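Local coordinates for DUF5037 domain-containing protein (Ruminococcus gnavus, PDB 4GL6) that is of unknown function and belongs to the DUF5037 family, with a mixed beta sheet flanked by helices and a separate antiparallel sheet, at residues Y145-T150 / L182-F187; Q94-Y99 / S149-K154; K192-F197 / S204-I209; L139-V144 / L176-Y181; P214-I219 / E232-A237. One frame throughout, in Å; residues are numbered along the deposited sequence.

In the fold
Contacts 1, 4 and 5 all reach one mixed sheet with strand order 99-104, 140-147, 175-182, 215-220. Contact 4 pairs its two central strands. Contact 1 lies where those strands end, with centres about 16 Å apart, and I146 N probably bonds to Y180 O. Contact 2 lies beside contact 1 and shares S149 and T150 with it; their centres are about 10 Å apart. Contact 3 sits farther along helix 184-194, where L194 and F206 both touch Y145 of contact 1. Contact 5 packs a helix on edge strand 215-220, about 11 Å from contact 4, centre to centre. The function is unknown, so none of these contacts can be tied to an active site.

Contact 1 (Y145-T150 / L182-F187); sequences YIDAST and LDHKSF
D147 and H184 meet through a carboxylate and an imidazole that lie nearly coplanar, their planes 29° apart. H184 ND1 donates to D147 OD2 over 2.7 Å. The oxygen is met on its syn side, and it lies close to the plane of the imidazole ring. D147 carries CG anti to its N (chi1 -179°), which swings the carboxylate out toward the first turn of helix 184-194. The other oxygen, OD1, accepts from S149 N on its anti side, an Asx turn that fixes the rotation of the carboxylate.

The F187 ring packs against the same aspartate. D147 CB stands over one face of the ring, 4.0 Å from the centroid, in a CH-pi contact. The ring edge faces the strand backbone, with CE1 at 3.3 Å from Y145 O. L182 CD1 meets the Y145 ring obliquely, 4.3 Å from Y145 CD1.

The backbones are joined as parallel strands. L182 N donates to I146 O over 2.9 Å, and A148 N donates to L182 O over 2.8 Å. D183 then caps the helix, its OD1 accepting from S186 N, while its OD2 also bonds to Q213.

Each oxygen of the D147 carboxylate thus has its own N-H donor, a ring N-H on OD2 and a backbone N-H on OD1. Together they hold the group between the strand end and the helix start.

Contact 2 (Q94-Y99 / S149-K154); sequences QAAENY and STMKGK
T150 OG1 links its own turn to the 94-99 segment: it accepts from N98 N over 3.2 Å, nearly straight at 167°, and gives its own proton to D147 O. The hydroxyl sits between the backbone N and the carbonyl carbon (chi1 71°), where it can reach both. One residue back, E97 N donates to T150 O over 2.9 Å. K152 N then donates to A95 O over 2.8 Å. These bonds flank the single bridge between A96 and M151, where the two chains run nearly opposite ways.

The extended K152 chain passes Q94 O and crosses E97 at about a right angle, CE lying 3.6 Å from E97 CG. M151, a selenomethionine, is bent at chi2 and chi3, and its CE comes back to A95 O.

The contact ties the end of helix 75-95 to the loop between strand 140-147 and helix 156-171. A96 and M151 both touch I146 of that strand, while A95 packs on Y163 of helix 156-171.

Contact 3 (K192-F197 / S204-I209); sequences KILEIF and SNFEDI
I193 and F206 are the residues of closest backbone approach, CA to CA 7.0 Å, where the last turn of helix 184-194 faces the short helix 204-210 with no hydrogen bond between them.

F206 carries much of the packing. With chi1 at -178°, its ring extends toward helix 184-194. There CE1 meets L194 CG at 3.7 Å, the leucine and the phenylalanine crossing at about a right angle. I193 takes the nearer part of the ring, its CG2 lying 4.0 Å from F206 CD1. I193 CD1 reaches past and meets I209 CD1 tip to tip at 3.9 Å. The same methyl touches the amide of N205. The F206 ring also meets the ring of Y145 edge-to-face.

An alanine at F206 is likely to open a gap beside L194 and I193, and to leave Y145 without its edge-to-face partner. The contact is held almost wholly by apolar packing, so its fit depends on side-chain shape and not on directed bonds.

Contact 4 (L139-V144 / L176-Y181); sequences LGSAWV and LLYVYY
W143 and Y178 form an offset stack on neighbouring parallel strands, the two strands of a beta-alpha-beta unit whose helix is 156-171. The six-membered ring of W143 lies 3.6 Å from the Y178 ring, centroid to centroid, with planes only 6° apart. Both side chains lie side by side and point the same way. They share a chi1 near -60°, and the matching torsions lay one ring over the other. Y180 CE1 and W143 CE3 meet edge to edge, 4.1 Å apart, and Y180 also stacks with Y145 and Y215.

The sheet face bearing A142, V144, L177 and V179 is aliphatic. V144 CG2 meets L177 CD1 at 4.1 Å, and V144 CB lies near V179 CG2. Helix 75-95 packs on A142 and V144, while helix 156-171 reaches L177.

Backbone bonds hold both faces in place. They alternate along the strands: L176 N to G140 O, A142 N to L176 O, Y178 N to A142 O and V144 N to Y178 O. Farther out, strand 99-104 bonds to S141 and W143, and strand 215-220 to L177 and V179. The last bond of the pair is the straightest: Y180 N donates to V144 O over 2.8 Å at 175°.

Contact 5 (P214-I219 / E232-A237); sequences PYFGTI and EIFKAA
F216 and F234 both have chi1 near 170°, and these extended torsions bring their rings together between strand and helix. There they make a T-shaped pair. The edge of F234 points at the face of F216, centroids 5.0 Å apart and planes at 80°. F234 CD1 does the touching, 3.6 Å from F216 CD2, and F234 CB sits over the same ring in a CH-pi contact.

This is helix-on-strand packing: helix 231-239 runs back across edge strand 215-220, their segment axes 7.7 Å apart at 148°. A237 lies close to the strand, its CB 3.5 Å from Y215 O and near the edge of the F216 ring. I233 CG2 approaches that ring at its edge too.

A serine in place of F216 would probably leave the edge of F234 without a ring to face and open a gap beside A237 and I233. F234 also touches Y181 of strand 175-182 and E159 of helix 156-171. P214 CB rests 3.5 Å from A237 O.

Contact 1 (Y145-T150 / L182-F187)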
# COMPACT_ATOMS: atom_id res chain seq x y z
N TYR A 145 -5.23 6.30 -7.12
CA TYR A 145 -5.09 6.77 -8.50
C TYR A 145 -6.44 6.59 -9.21
O TYR A 145 -6.87 5.46 -9.37
CB TYR A 145 -3.96 5.97 -9.18
CG TYR A 145 -2.62 6.17 -8.50
CD1 TYR A 145 -1.85 7.31 -8.78
CD2 TYR A 145 -2.16 5.28 -7.54
CE1 TYR A 145 -0.65 7.53 -8.13
CE2 TYR A 145 -0.95 5.49 -6.89
CZ TYR A 145 -0.19 6.62 -7.19
OH TYR A 145 1.01 6.85 -6.57
N ILE A 146 -7.11 7.70 -9.57
CA ILE A 146 -8.44 7.68 -10.19
C ILE A 146 -8.38 8.07 -11.67
O ILE A 146 -7.64 8.99 -12.03
CB ILE A 146 -9.39 8.68 -9.49
CG1 ILE A 146 -9.59 8.31 -8.02
CG2 ILE A 146 -10.75 8.70 -10.19
CD1 ILE A 146 -10.44 9.30 -7.25
N ASP A 147 -9.17 7.38 -12.49
CA ASP A 147 -9.35 7.70 -13.91
C ASP A 147 -10.40 8.79 -13.86
O ASP A 147 -11.58 8.53 -13.62
CB ASP A 147 -9.84 6.47 -14.70
CG ASP A 147 -10.02 6.72 -16.18
OD1 ASP A 147 -10.13 7.90 -16.60
OD2 ASP A 147 -10.06 5.72 -16.93
N ALA A 148 -9.94 10.03 -14.06
CA ALA A 148 -10.81 11.22 -13.97
C ALA A 148 -11.91 11.25 -15.01
O ALA A 148 -12.91 11.91 -14.80
CB ALA A 148 -9.98 12.50 -14.02
N SER A 149 -11.75 10.55 -16.13
CA SER A 149 -12.80 10.45 -17.14
C SER A 149 -14.04 9.67 -16.66
O SER A 149 -15.14 9.89 -17.16
CB SER A 149 -12.26 9.79 -18.42
OG SER A 149 -11.91 8.44 -18.19
N THR A 150 -13.84 8.78 -15.68
CA THR A 150 -14.87 7.90 -15.16
C THR A 150 -15.45 8.32 -13.80
O THR A 150 -15.79 7.44 -13.00
CB THR A 150 -14.30 6.46 -15.07
OG1 THR A 150 -13.35 6.39 -14.00
CG2 THR A 150 -13.64 6.04 -16.39
N LEU A 182 -6.03 11.37 -12.49
CA LEU A 182 -5.31 11.19 -13.75
C LEU A 182 -6.23 11.18 -14.96
O LEU A 182 -7.38 10.76 -14.88
CB LEU A 182 -4.57 9.85 -13.73
CG LEU A 182 -3.59 9.55 -12.60
CD1 LEU A 182 -3.02 8.16 -12.81
CD2 LEU A 182 -2.47 10.57 -12.58
N ASP A 183 -5.70 11.64 -16.09
CA ASP A 183 -6.43 11.56 -17.36
C ASP A 183 -6.45 10.07 -17.75
O ASP A 183 -5.58 9.29 -17.31
CB ASP A 183 -5.82 12.48 -18.44
CG ASP A 183 -4.44 12.02 -18.91
OD1 ASP A 183 -4.36 11.15 -19.84
OD2 ASP A 183 -3.45 12.54 -18.37
N HIS A 184 -7.42 9.70 -18.59
CA HIS A 184 -7.64 8.30 -19.01
C HIS A 184 -6.40 7.57 -19.47
O HIS A 184 -6.04 6.54 -18.90
CB HIS A 184 -8.78 8.21 -20.04
CG HIS A 184 -9.12 6.79 -20.45
ND1 HIS A 184 -9.65 5.89 -19.59
CD2 HIS A 184 -9.00 6.14 -21.68
CE1 HIS A 184 -9.84 4.72 -20.24
NE2 HIS A 184 -9.45 4.88 -21.52
N LYS A 185 -5.72 8.10 -20.49
CA LYS A 185 -4.52 7.43 -21.02
C LYS A 185 -3.41 7.32 -19.94
O LYS A 185 -2.78 6.27 -19.81
CB LYS A 185 -4.07 8.07 -22.34
CG LYS A 185 -5.14 7.92 -23.44
CD LYS A 185 -4.69 8.29 -24.85
CE LYS A 185 -5.80 8.08 -25.86
NZ LYS A 185 -5.34 8.24 -27.26
N SER A 186 -3.22 8.37 -19.16
CA SER A 186 -2.25 8.32 -18.05
C SER A 186 -2.58 7.24 -17.05
O SER A 186 -1.69 6.52 -16.60
CB SER A 186 -2.15 9.64 -17.28
OG SER A 186 -1.22 10.46 -17.92
N PHE A 187 -3.86 7.18 -16.69
CA PHE A 187 -4.31 6.19 -15.73
C PHE A 187 -4.00 4.77 -16.20
O PHE A 187 -3.41 3.98 -15.47
CB PHE A 187 -5.81 6.31 -15.42
CG PHE A 187 -6.32 5.20 -14.56
CD1 PHE A 187 -6.12 5.23 -13.18
CD2 PHE A 187 -6.90 4.07 -15.13
CE1 PHE A 187 -6.53 4.17 -12.38
CE2 PHE A 187 -7.33 3.00 -14.33
CZ PHE A 187 -7.15 3.05 -12.96

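Contact 2 (Q94-Y99 / S149-K154)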
# COMPACT_ATOMS: atom_id res chain seq x y z
N GLN A 94 -17.79 4.73 -5.08
CA GLN A 94 -18.97 5.58 -5.28
C GLN A 94 -18.61 6.88 -6.01
O GLN A 94 -19.49 7.52 -6.59
CB GLN A 94 -19.64 5.91 -3.94
CG GLN A 94 -20.12 4.73 -3.11
CD GLN A 94 -21.10 5.14 -2.02
OE1 GLN A 94 -22.30 5.20 -2.25
NE2 GLN A 94 -20.58 5.39 -0.82
N ALA A 95 -17.33 7.26 -5.99
CA ALA A 95 -16.81 8.48 -6.64
C ALA A 95 -16.38 8.30 -8.11
O ALA A 95 -16.56 9.23 -8.92
CB ALA A 95 -15.63 9.01 -5.84
N ALA A 96 -15.79 7.14 -8.44
CA ALA A 96 -15.32 6.82 -9.82
C ALA A 96 -15.48 5.33 -10.18
O ALA A 96 -15.71 4.52 -9.29
CB ALA A 96 -13.86 7.23 -9.98
N GLU A 97 -15.38 4.99 -11.48
CA GLU A 97 -15.52 3.59 -11.95
C GLU A 97 -14.17 2.88 -11.99
O GLU A 97 -14.06 1.76 -11.51
CB GLU A 97 -16.15 3.49 -13.34
CG GLU A 97 -17.54 4.10 -13.47
CD GLU A 97 -18.05 4.14 -14.91
OE1 GLU A 97 -17.62 3.32 -15.75
OE2 GLU A 97 -18.91 5.00 -15.21
N ASN A 98 -13.18 3.52 -12.62
CA ASN A 98 -11.80 3.00 -12.72
C ASN A 98 -10.86 3.72 -11.77
O ASN A 98 -10.84 4.95 -11.72
CB ASN A 98 -11.21 3.15 -14.12
CG ASN A 98 -11.51 2.00 -15.00
OD1 ASN A 98 -10.58 1.28 -15.41
ND2 ASN A 98 -12.80 1.74 -15.25
N TYR A 99 -10.06 2.93 -11.06
CA TYR A 99 -9.16 3.44 -10.05
C TYR A 99 -8.24 2.34 -9.54
O TYR A 99 -8.49 1.16 -9.76
CB TYR A 99 -9.95 4.01 -8.84
CG TYR A 99 -10.98 3.02 -8.32
CD1 TYR A 99 -10.62 2.00 -7.44
CD2 TYR A 99 -12.30 3.08 -8.74
CE1 TYR A 99 -11.56 1.07 -6.98
CE2 TYR A 99 -13.25 2.17 -8.28
CZ TYR A 99 -12.87 1.16 -7.40
OH TYR A 99 -13.80 0.26 -6.96
N SER A 149 -11.75 10.55 -16.13
CA SER A 149 -12.80 10.45 -17.14
C SER A 149 -14.04 9.67 -16.66
O SER A 149 -15.14 9.89 -17.16
CB SER A 149 -12.26 9.79 -18.42
OG SER A 149 -11.91 8.44 -18.19
N THR A 150 -13.84 8.78 -15.68
CA THR A 150 -14.87 7.90 -15.16
C THR A 150 -15.45 8.32 -13.80
O THR A 150 -15.79 7.44 -13.00
CB THR A 150 -14.30 6.46 -15.07
OG1 THR A 150 -13.35 6.39 -14.00
CG2 THR A 150 -13.64 6.04 -16.39
N MSE A 151 -15.57 9.63 -13.52
CA MSE A 151 -16.19 10.10 -12.24
C MSE A 151 -17.69 9.79 -12.28
O MSE A 151 -18.30 9.86 -13.35
CB MSE A 151 -16.04 11.61 -12.01
CG MSE A 151 -14.64 12.16 -11.97
SE MSE A 151 -13.48 11.42 -10.63
CE MSE A 151 -14.38 12.01 -8.99
N LYS A 152 -18.27 9.47 -11.12
CA LYS A 152 -19.70 9.12 -11.01
C LYS A 152 -20.62 10.31 -10.62
O LYS A 152 -21.77 10.10 -10.20
CB LYS A 152 -19.88 7.93 -10.04
CG LYS A 152 -19.36 6.61 -10.59
CD LYS A 152 -19.72 5.40 -9.72
CE LYS A 152 -19.41 4.10 -10.45
NZ LYS A 152 -19.80 2.88 -9.70
N GLY A 153 -20.14 11.54 -10.78
CA GLY A 153 -20.95 12.74 -10.49
C GLY A 153 -21.40 13.01 -9.06
O GLY A 153 -22.44 13.64 -8.86
N LYS A 154 -20.64 12.53 -8.08
CA LYS A 154 -20.86 12.87 -6.66
C LYS A 154 -20.18 14.23 -6.51
O LYS A 154 -19.10 14.43 -7.06
CB LYS A 154 -20.36 11.76 -5.69
CG LYS A 154 -21.54 10.95 -5.16
CD LYS A 154 -21.27 9.70 -4.33
CE LYS A 154 -22.60 9.17 -3.77
NZ LYS A 154 -22.47 7.87 -3.06

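Contact 3 (K192-F197 / S204-I209)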
# COMPACT_ATOMS: atom_id res chain seq x y z
N LYS A 192 -0.94 -0.42 -15.25
CA LYS A 192 -0.07 -1.53 -15.67
C LYS A 192 1.22 -1.63 -14.84
O LYS A 192 1.73 -2.73 -14.64
CB LYS A 192 0.28 -1.44 -17.17
CG LYS A 192 -0.90 -1.42 -18.15
CD LYS A 192 -1.96 -2.52 -18.04
CE LYS A 192 -3.18 -2.12 -18.86
NZ LYS A 192 -4.24 -3.16 -19.01
N ILE A 193 1.73 -0.51 -14.34
CA ILE A 193 2.94 -0.46 -13.49
C ILE A 193 2.60 -0.81 -12.03
O ILE A 193 3.31 -1.60 -11.40
CB ILE A 193 3.62 0.91 -13.58
CG1 ILE A 193 4.08 1.19 -15.03
CG2 ILE A 193 4.82 0.96 -12.64
CD1 ILE A 193 4.56 2.61 -15.31
N LEU A 194 1.53 -0.23 -11.51
CA LEU A 194 1.03 -0.50 -10.14
C LEU A 194 0.71 -1.97 -9.88
O LEU A 194 0.83 -2.42 -8.75
CB LEU A 194 -0.20 0.38 -9.82
CG LEU A 194 0.01 1.89 -9.68
CD1 LEU A 194 -1.27 2.68 -9.91
CD2 LEU A 194 0.62 2.25 -8.34
N GLU A 195 0.30 -2.70 -10.91
CA GLU A 195 0.01 -4.13 -10.79
C GLU A 195 1.23 -5.02 -10.50
O GLU A 195 1.05 -6.13 -9.98
CB GLU A 195 -0.71 -4.66 -12.06
CG GLU A 195 -2.16 -4.22 -12.20
CD GLU A 195 -2.79 -4.60 -13.54
OE1 GLU A 195 -2.21 -5.39 -14.33
OE2 GLU A 195 -3.92 -4.11 -13.79
N ILE A 196 2.43 -4.55 -10.83
CA ILE A 196 3.67 -5.33 -10.67
C ILE A 196 4.77 -4.74 -9.78
O ILE A 196 5.86 -5.31 -9.70
CB ILE A 196 4.25 -5.70 -12.07
CG1 ILE A 196 4.80 -4.45 -12.81
CG2 ILE A 196 3.20 -6.47 -12.89
CD1 ILE A 196 5.72 -4.76 -13.98
N PHE A 197 4.53 -3.60 -9.14
CA PHE A 197 5.50 -2.98 -8.22
C PHE A 197 4.79 -2.47 -6.97
O PHE A 197 3.65 -2.06 -7.04
CB PHE A 197 6.23 -1.81 -8.88
CG PHE A 197 7.19 -2.22 -9.96
CD1 PHE A 197 8.34 -2.94 -9.64
CD2 PHE A 197 6.99 -1.84 -11.29
CE1 PHE A 197 9.24 -3.33 -10.62
CE2 PHE A 197 7.89 -2.22 -12.27
CZ PHE A 197 9.01 -2.96 -11.94
N SER A 204 11.02 5.36 -12.39
CA SER A 204 11.05 6.74 -12.92
C SER A 204 9.96 7.02 -13.95
O SER A 204 9.39 8.12 -13.93
CB SER A 204 12.46 7.14 -13.43
OG SER A 204 12.96 6.25 -14.40
N ASN A 205 9.65 6.05 -14.82
CA ASN A 205 8.58 6.25 -15.84
C ASN A 205 7.19 6.44 -15.23
O ASN A 205 6.38 7.19 -15.78
CB ASN A 205 8.53 5.15 -16.92
CG ASN A 205 8.27 3.76 -16.33
OD1 ASN A 205 8.65 3.46 -15.18
ND2 ASN A 205 7.60 2.91 -17.13
N PHE A 206 6.94 5.78 -14.10
CA PHE A 206 5.71 5.99 -13.34
C PHE A 206 5.64 7.45 -12.85
O PHE A 206 4.60 8.09 -12.99
CB PHE A 206 5.62 5.05 -12.11
CG PHE A 206 4.36 5.21 -11.33
CD1 PHE A 206 3.21 4.53 -11.71
CD2 PHE A 206 4.29 6.04 -10.22
CE1 PHE A 206 2.02 4.65 -11.00
CE2 PHE A 206 3.10 6.17 -9.50
CZ PHE A 206 1.96 5.48 -9.89
N GLU A 207 6.75 7.94 -12.29
CA GLU A 207 6.85 9.31 -11.76
C GLU A 207 6.61 10.29 -12.90
O GLU A 207 5.89 11.27 -12.70
CB GLU A 207 8.21 9.57 -11.03
CG GLU A 207 8.56 8.64 -9.85
CD GLU A 207 7.54 8.55 -8.72
OE1 GLU A 207 6.85 9.54 -8.40
OE2 GLU A 207 7.45 7.45 -8.11
N ASP A 208 7.14 9.98 -14.09
CA ASP A 208 6.92 10.79 -15.29
C ASP A 208 5.45 10.83 -15.73
O ASP A 208 4.99 11.88 -16.22
CB ASP A 208 7.79 10.31 -16.48
CG ASP A 208 9.31 10.45 -16.25
OD1 ASP A 208 9.75 11.15 -15.30
OD2 ASP A 208 10.07 9.84 -17.03
N ILE A 209 4.71 9.73 -15.58
CA ILE A 209 3.28 9.70 -15.96
C ILE A 209 2.44 10.54 -15.02
O ILE A 209 1.59 11.30 -15.48
CB ILE A 209 2.71 8.28 -15.96
CG1 ILE A 209 3.33 7.44 -17.06
CG2 ILE A 209 1.19 8.31 -16.16
CD1 ILE A 209 3.22 5.95 -16.80

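Contact 4 (L139-V144 / L176-Y181)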
# COMPACT_ATOMS: atom_id res chain seq x y z
N LEU A 139 -0.59 4.83 10.99
CA LEU A 139 -1.18 3.55 10.56
C LEU A 139 -0.69 3.20 9.18
O LEU A 139 -0.26 2.07 8.92
CB LEU A 139 -2.71 3.64 10.55
CG LEU A 139 -3.38 3.81 11.92
CD1 LEU A 139 -4.87 3.99 11.68
CD2 LEU A 139 -3.12 2.67 12.88
N GLY A 140 -0.74 4.20 8.31
CA GLY A 140 -0.20 4.07 6.96
C GLY A 140 -0.65 5.19 6.06
O GLY A 140 -1.22 6.19 6.52
N SER A 141 -0.37 5.01 4.78
CA SER A 141 -0.74 5.95 3.75
C SER A 141 -1.49 5.20 2.67
O SER A 141 -1.29 4.01 2.48
CB SER A 141 0.51 6.58 3.18
OG SER A 141 1.21 7.22 4.23
N ALA A 142 -2.42 5.89 2.02
CA ALA A 142 -3.16 5.33 0.88
C ALA A 142 -2.84 6.18 -0.33
O ALA A 142 -2.96 7.41 -0.25
CB ALA A 142 -4.64 5.35 1.15
N TRP A 143 -2.39 5.53 -1.41
CA TRP A 143 -2.09 6.18 -2.69
C TRP A 143 -3.18 5.74 -3.62
O TRP A 143 -3.14 4.63 -4.13
CB TRP A 143 -0.69 5.80 -3.19
CG TRP A 143 0.36 6.11 -2.16
CD1 TRP A 143 0.82 5.29 -1.14
CD2 TRP A 143 1.06 7.36 -2.00
NE1 TRP A 143 1.75 5.94 -0.39
CE2 TRP A 143 1.95 7.18 -0.85
CE3 TRP A 143 1.06 8.56 -2.66
CZ2 TRP A 143 2.80 8.20 -0.41
CZ3 TRP A 143 1.91 9.58 -2.22
CH2 TRP A 143 2.75 9.40 -1.11
N VAL A 144 -4.16 6.62 -3.83
CA VAL A 144 -5.29 6.37 -4.69
C VAL A 144 -5.08 7.07 -6.04
O VAL A 144 -4.79 8.27 -6.09
CB VAL A 144 -6.58 6.89 -4.07
CG1 VAL A 144 -7.76 6.61 -4.99
CG2 VAL A 144 -6.80 6.23 -2.70
N LEU A 176 -2.53 9.00 6.29
CA LEU A 176 -2.44 9.95 5.17
C LEU A 176 -3.26 9.46 3.98
O LEU A 176 -3.42 8.25 3.77
CB LEU A 176 -0.99 10.15 4.72
CG LEU A 176 -0.10 10.89 5.73
CD1 LEU A 176 0.27 9.99 6.90
CD2 LEU A 176 1.14 11.46 5.09
N LEU A 177 -3.77 10.42 3.20
CA LEU A 177 -4.53 10.15 1.96
C LEU A 177 -3.93 10.96 0.82
O LEU A 177 -3.71 12.17 0.96
CB LEU A 177 -5.99 10.57 2.12
CG LEU A 177 -6.93 10.35 0.92
CD1 LEU A 177 -6.95 8.91 0.43
CD2 LEU A 177 -8.34 10.78 1.29
N TYR A 178 -3.69 10.28 -0.30
CA TYR A 178 -3.22 10.90 -1.55
C TYR A 178 -4.20 10.45 -2.65
O TYR A 178 -4.46 9.25 -2.79
CB TYR A 178 -1.79 10.47 -1.88
CG TYR A 178 -0.76 10.80 -0.81
CD1 TYR A 178 -0.45 9.89 0.23
CD2 TYR A 178 -0.06 11.99 -0.84
CE1 TYR A 178 0.50 10.19 1.21
CE2 TYR A 178 0.90 12.30 0.12
CZ TYR A 178 1.18 11.40 1.14
OH TYR A 178 2.12 11.70 2.10
N VAL A 179 -4.81 11.39 -3.36
CA VAL A 179 -5.76 11.07 -4.43
C VAL A 179 -5.32 11.80 -5.66
O VAL A 179 -5.34 13.03 -5.70
CB VAL A 179 -7.22 11.46 -4.09
CG1 VAL A 179 -8.15 11.04 -5.23
CG2 VAL A 179 -7.65 10.79 -2.79
N TYR A 180 -4.89 11.02 -6.66
CA TYR A 180 -4.45 11.53 -7.97
C TYR A 180 -5.60 11.40 -8.94
O TYR A 180 -6.17 10.31 -9.06
CB TYR A 180 -3.26 10.71 -8.48
CG TYR A 180 -1.95 10.94 -7.76
CD1 TYR A 180 -1.65 10.26 -6.59
CD2 TYR A 180 -0.98 11.81 -8.28
CE1 TYR A 180 -0.44 10.46 -5.93
CE2 TYR A 180 0.23 12.02 -7.63
CZ TYR A 180 0.49 11.34 -6.45
OH TYR A 180 1.68 11.51 -5.81
N TYR A 181 -5.98 12.51 -9.60
CA TYR A 181 -7.04 12.53 -10.62
C TYR A 181 -6.36 12.56 -12.00
O TYR A 181 -6.12 13.63 -12.59
CB TYR A 181 -7.96 13.72 -10.41
CG TYR A 181 -8.73 13.64 -9.10
CD1 TYR A 181 -8.21 14.20 -7.93
CD2 TYR A 181 -9.96 13.01 -9.03
CE1 TYR A 181 -8.91 14.14 -6.72
CE2 TYR A 181 -10.67 12.93 -7.82
CZ TYR A 181 -10.15 13.52 -6.67
OH TYR A 181 -10.86 13.43 -5.48

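Contact 5 (P214-I219 / E232-A237)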
# COMPACT_ATOMS: atom_id res chain seq x y z
N PRO A 214 -3.21 16.62 -11.35
CA PRO A 214 -3.74 17.15 -10.10
C PRO A 214 -3.92 16.08 -9.04
O PRO A 214 -4.40 14.98 -9.36
CB PRO A 214 -5.11 17.72 -10.51
CG PRO A 214 -5.51 16.92 -11.69
CD PRO A 214 -4.24 16.60 -12.42
N TYR A 215 -3.51 16.39 -7.81
CA TYR A 215 -3.67 15.48 -6.70
C TYR A 215 -3.88 16.21 -5.39
O TYR A 215 -3.54 17.38 -5.24
CB TYR A 215 -2.47 14.53 -6.59
CG TYR A 215 -1.29 15.07 -5.83
CD1 TYR A 215 -0.46 16.04 -6.39
CD2 TYR A 215 -1.00 14.61 -4.54
CE1 TYR A 215 0.62 16.53 -5.67
CE2 TYR A 215 0.07 15.10 -3.81
CZ TYR A 215 0.88 16.05 -4.38
OH TYR A 215 1.96 16.51 -3.67
N PHE A 216 -4.46 15.49 -4.44
CA PHE A 216 -4.75 15.99 -3.12
C PHE A 216 -4.01 15.09 -2.15
O PHE A 216 -4.20 13.88 -2.18
CB PHE A 216 -6.25 15.94 -2.88
CG PHE A 216 -6.67 16.28 -1.48
CD1 PHE A 216 -6.54 17.57 -1.00
CD2 PHE A 216 -7.27 15.32 -0.66
CE1 PHE A 216 -6.96 17.91 0.29
CE2 PHE A 216 -7.70 15.64 0.63
CZ PHE A 216 -7.54 16.94 1.11
N GLY A 217 -3.18 15.70 -1.28
CA GLY A 217 -2.38 15.01 -0.27
C GLY A 217 -2.66 15.61 1.08
O GLY A 217 -2.51 16.82 1.27
N THR A 218 -3.09 14.78 2.03
CA THR A 218 -3.41 15.28 3.38
C THR A 218 -3.19 14.20 4.41
O THR A 218 -2.89 13.06 4.07
CB THR A 218 -4.86 15.85 3.47
OG1 THR A 218 -5.00 16.67 4.64
CG2 THR A 218 -5.91 14.74 3.48
N ILE A 219 -3.38 14.59 5.67
CA ILE A 219 -3.22 13.74 6.81
C ILE A 219 -4.33 14.03 7.82
O ILE A 219 -4.80 15.18 7.93
CB ILE A 219 -1.85 14.00 7.47
CG1 ILE A 219 -1.58 13.00 8.61
CG2 ILE A 219 -1.72 15.45 7.96
CD1 ILE A 219 -0.22 13.14 9.26
N GLU A 232 -12.12 23.36 0.94
CA GLU A 232 -11.72 24.39 -0.04
C GLU A 232 -10.39 24.04 -0.69
O GLU A 232 -10.25 24.15 -1.90
CB GLU A 232 -11.70 25.78 0.61
CG GLU A 232 -13.07 26.20 1.17
CD GLU A 232 -12.95 26.88 2.54
OE1 GLU A 232 -12.36 27.98 2.65
OE2 GLU A 232 -13.44 26.28 3.52
N ILE A 233 -9.44 23.58 0.12
CA ILE A 233 -8.12 23.13 -0.35
C ILE A 233 -8.25 21.89 -1.26
O ILE A 233 -7.49 21.73 -2.21
CB ILE A 233 -7.17 22.86 0.86
CG1 ILE A 233 -6.82 24.19 1.57
CG2 ILE A 233 -5.88 22.17 0.42
CD1 ILE A 233 -6.27 24.03 2.97
N PHE A 234 -9.21 21.02 -0.94
CA PHE A 234 -9.51 19.82 -1.73
C PHE A 234 -10.04 20.20 -3.11
O PHE A 234 -9.53 19.69 -4.12
CB PHE A 234 -10.50 18.92 -0.99
CG PHE A 234 -11.04 17.79 -1.81
CD1 PHE A 234 -10.23 16.71 -2.15
CD2 PHE A 234 -12.37 17.78 -2.21
CE1 PHE A 234 -10.73 15.66 -2.91
CE2 PHE A 234 -12.88 16.73 -2.97
CZ PHE A 234 -12.05 15.67 -3.32
N LYS A 235 -11.03 21.11 -3.15
CA LYS A 235 -11.59 21.58 -4.42
C LYS A 235 -10.52 22.23 -5.32
O LYS A 235 -10.44 21.90 -6.50
CB LYS A 235 -12.79 22.53 -4.21
CG LYS A 235 -14.02 21.80 -3.69
CD LYS A 235 -15.35 22.54 -3.87
CE LYS A 235 -15.55 23.63 -2.83
NZ LYS A 235 -16.95 24.15 -2.88
N ALA A 236 -9.68 23.08 -4.74
CA ALA A 236 -8.58 23.73 -5.46
C ALA A 236 -7.57 22.70 -5.99
O ALA A 236 -7.18 22.78 -7.16
CB ALA A 236 -7.89 24.78 -4.59
N ALA A 237 -7.19 21.73 -5.15
CA ALA A 237 -6.24 20.67 -5.53
C ALA A 237 -6.76 19.79 -6.68
O ALA A 237 -6.00 19.46 -7.60
CB ALA A 237 -5.92 19.79 -4.33